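Side-chain contact in 33 kDa chaperonin (Thermotoga maritima, PDB 1VQ0), which probably acts as a redox-regulated chaperone that keeps heat-unfolded and oxidatively damaged proteins from aggregating: residues A[154-157]-A[158-162]. Sequence-based numbering, arbitrary orientation.
Sequences YYFA and VSEQI. With EDO (1,2-ethanediol), chain F.
V158 N and S159 N donate to the carbonyl oxygens of Y154 and Y155 in ordinary helical bonds, but F156 O takes two N-H groups: E160 N reaches it only weakly, while I162 N, six residues on, points almost straight at it (3.0 Å, N-H...O 177°) from above the carbonyl plane. Behind this lie a wider pi-type turn at 158-160 and Q161, where phi turns positive. Toward the second subunit, V158 CG2 sits over one face of the Y154 ring, 4.0 Å from its centroid, a CH-pi contact that F137 of the second subunit flanks. The end of helix 149-160 thus lies between the dimer partner and the large mixed sheet, with Y155 packing on L125 and V127 of strand 123-130. At Y155, chi1 of 159° swings the ring outward and toward the later turn, where OH meets E160 OE2 at 2.6 Å on the anti lone pair, the carboxylate standing 81° from the ring plane. A phenylalanine here lacks the hydroxyl, and the E160 carboxylate, without that bond, would probably turn more freely. E160 OE1 accepts from O2 of an ethanediol, probably from the crystallisation liquor, that is also hydrogen-bonded to W72 and R25. Over the centre of the F156 ring lies Y155 CE2, while E160 CD approaches F156 CD1 to 3.7 Å. S159 CB rests 3.6 Å from Y155 CE1, and S159 OG is hydrogen-bonded to S139 OG.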
ATOM      1  N   TYR A 154      -7.446 -12.735  -3.572  1.00 36.43           N
ATOM      2  CA  TYR A 154      -6.258 -12.773  -2.717  1.00 36.17           C
ATOM      3  C   TYR A 154      -6.004 -11.463  -1.956  1.00 35.69           C
ATOM      4  O   TYR A 154      -5.626 -11.486  -0.783  1.00 38.01           O
ATOM      5  CB  TYR A 154      -5.048 -13.177  -3.538  1.00 36.14           C
ATOM      6  CG  TYR A 154      -3.732 -13.303  -2.822  1.00 35.21           C
ATOM      7  CD1 TYR A 154      -3.471 -14.347  -1.957  1.00 34.62           C
ATOM      8  CD2 TYR A 154      -2.732 -12.387  -3.057  1.00 35.14           C
ATOM      9  CE1 TYR A 154      -2.249 -14.438  -1.289  1.00 38.23           C
ATOM     10  CE2 TYR A 154      -1.534 -12.468  -2.445  1.00 34.98           C
ATOM     11  CZ  TYR A 154      -1.279 -13.475  -1.583  1.00 35.64           C
ATOM     12  OH  TYR A 154      -0.063 -13.469  -1.016  1.00 38.69           O
ATOM     13  N   TYR A 155      -6.207 -10.337  -2.609  1.00 34.48           N
ATOM     14  CA  TYR A 155      -6.201  -9.035  -1.931  1.00 33.60           C
ATOM     15  C   TYR A 155      -7.158  -9.124  -0.701  1.00 34.80           C
ATOM     16  O   TYR A 155      -6.763  -8.876   0.487  1.00 36.52           O
ATOM     17  CB  TYR A 155      -6.604  -7.884  -2.870  1.00 33.26           C
ATOM     18  CG  TYR A 155      -7.057  -6.730  -2.071  1.00 31.31           C
ATOM     19  CD1 TYR A 155      -6.128  -5.823  -1.533  1.00 31.56           C
ATOM     20  CD2 TYR A 155      -8.433  -6.539  -1.789  1.00 32.79           C
ATOM     21  CE1 TYR A 155      -6.555  -4.753  -0.708  1.00 37.01           C
ATOM     22  CE2 TYR A 155      -8.871  -5.514  -0.950  1.00 33.33           C
ATOM     23  CZ  TYR A 155      -7.948  -4.602  -0.414  1.00 36.86           C
ATOM     24  OH  TYR A 155      -8.369  -3.600   0.441  1.00 34.33           O
ATOM     25  N   PHE A 156      -8.389  -9.557  -0.959  1.00 32.26           N
ATOM     26  CA  PHE A 156      -9.368  -9.585   0.141  1.00 32.75           C
ATOM     27  C   PHE A 156      -8.931 -10.523   1.270  1.00 32.29           C
ATOM     28  O   PHE A 156      -8.893 -10.092   2.437  1.00 33.17           O
ATOM     29  CB  PHE A 156     -10.818  -9.841  -0.357  1.00 32.12           C
ATOM     30  CG  PHE A 156     -11.490  -8.586  -0.888  1.00 33.70           C
ATOM     31  CD1 PHE A 156     -12.003  -7.639  -0.002  1.00 30.68           C
ATOM     32  CD2 PHE A 156     -11.614  -8.341  -2.281  1.00 28.45           C
ATOM     33  CE1 PHE A 156     -12.618  -6.454  -0.496  1.00 31.99           C
ATOM     34  CE2 PHE A 156     -12.211  -7.145  -2.754  1.00 33.18           C
ATOM     35  CZ  PHE A 156     -12.697  -6.218  -1.873  1.00 31.64           C
ATOM     36  N   ALA A 157      -8.549 -11.765   0.938  1.00 31.80           N
ATOM     37  CA  ALA A 157      -8.080 -12.720   1.945  1.00 33.17           C
ATOM     38  C   ALA A 157      -6.889 -12.162   2.790  1.00 35.52           C
ATOM     39  O   ALA A 157      -6.890 -12.225   4.020  1.00 37.17           O
ATOM     40  CB  ALA A 157      -7.722 -14.116   1.305  1.00 30.42           C
ATOM     41  N   VAL A 158      -5.924 -11.546   2.144  1.00 37.76           N
ATOM     42  CA  VAL A 158      -4.711 -11.167   2.838  1.00 39.67           C
ATOM     43  C   VAL A 158      -4.781  -9.765   3.429  1.00 40.09           C
ATOM     44  O   VAL A 158      -4.435  -9.641   4.572  1.00 40.90           O
ATOM     45  CB  VAL A 158      -3.458 -11.288   1.945  1.00 40.84           C
ATOM     46  CG1 VAL A 158      -2.251 -10.612   2.635  1.00 44.72           C
ATOM     47  CG2 VAL A 158      -3.117 -12.757   1.708  1.00 39.30           C
ATOM     48  N   SER A 159      -5.165  -8.712   2.677  1.00 38.96           N
ATOM     49  CA  SER A 159      -5.202  -7.383   3.267  1.00 38.75           C
ATOM     50  C   SER A 159      -6.428  -7.110   4.127  1.00 37.94           C
ATOM     51  O   SER A 159      -6.354  -6.369   5.086  1.00 39.57           O
ATOM     52  CB  SER A 159      -5.118  -6.265   2.240  1.00 37.70           C
ATOM     53  OG  SER A 159      -4.252  -6.609   1.179  1.00 43.90           O
ATOM     54  N   GLU A 160      -7.574  -7.632   3.759  1.00 36.86           N
ATOM     55  CA  GLU A 160      -8.787  -7.309   4.515  1.00 35.18           C
ATOM     56  C   GLU A 160      -9.250  -8.429   5.411  1.00 34.10           C
ATOM     57  O   GLU A 160     -10.239  -8.278   6.134  1.00 32.75           O
ATOM     58  CB  GLU A 160      -9.910  -6.933   3.553  1.00 36.14           C
ATOM     59  CG  GLU A 160      -9.631  -5.690   2.730  1.00 41.74           C
ATOM     60  CD  GLU A 160     -10.885  -4.960   2.308  1.00 43.54           C
ATOM     61  OE1 GLU A 160     -11.958  -5.241   2.879  1.00 39.57           O
ATOM     62  OE2 GLU A 160     -10.766  -4.092   1.403  1.00 42.56           O
ATOM     63  N   GLN A 161      -8.561  -9.558   5.328  1.00 33.12           N
ATOM     64  CA  GLN A 161      -8.895 -10.753   6.082  1.00 34.12           C
ATOM     65  C   GLN A 161     -10.321 -11.214   5.852  1.00 32.89           C
ATOM     66  O   GLN A 161     -10.996 -11.652   6.763  1.00 33.91           O
ATOM     67  CB  GLN A 161      -8.588 -10.548   7.557  1.00 34.68           C
ATOM     68  CG  GLN A 161      -7.076 -10.495   7.850  1.00 37.95           C
ATOM     69  CD  GLN A 161      -6.801 -10.213   9.340  1.00 41.43           C
ATOM     70  OE1 GLN A 161      -7.210 -11.020  10.195  1.00 44.74           O
ATOM     71  NE2 GLN A 161      -6.158  -9.060   9.649  1.00 38.87           N
ATOM     72  N   ILE A 162     -10.742 -11.125   4.597  1.00 32.26           N
ATOM     73  CA  ILE A 162     -12.069 -11.505   4.162  1.00 31.60           C
ATOM     74  C   ILE A 162     -11.867 -12.579   3.107  1.00 32.93           C
ATOM     75  O   ILE A 162     -11.567 -12.264   1.896  1.00 33.84           O
ATOM     76  CB  ILE A 162     -12.845 -10.285   3.579  1.00 29.83           C
ATOM     77  CG1 ILE A 162     -13.092  -9.278   4.659  1.00 31.12           C
ATOM     78  CG2 ILE A 162     -14.145 -10.755   2.995  1.00 29.73           C
ATOM     79  CD1 ILE A 162     -13.569  -7.907   4.195  1.00 32.89           C
TER
HETATM   80  C1  EDO F 303     -13.818  -2.775   0.095  1.00 34.69           C
HETATM   81  O1  EDO F 303     -12.451  -3.129   0.151  1.00 35.39           O
HETATM   82  C2  EDO F 303     -14.669  -3.049   1.336  1.00 36.52           C
HETATM   83  O2  EDO F 303     -14.632  -4.411   1.815  1.00 37.35           O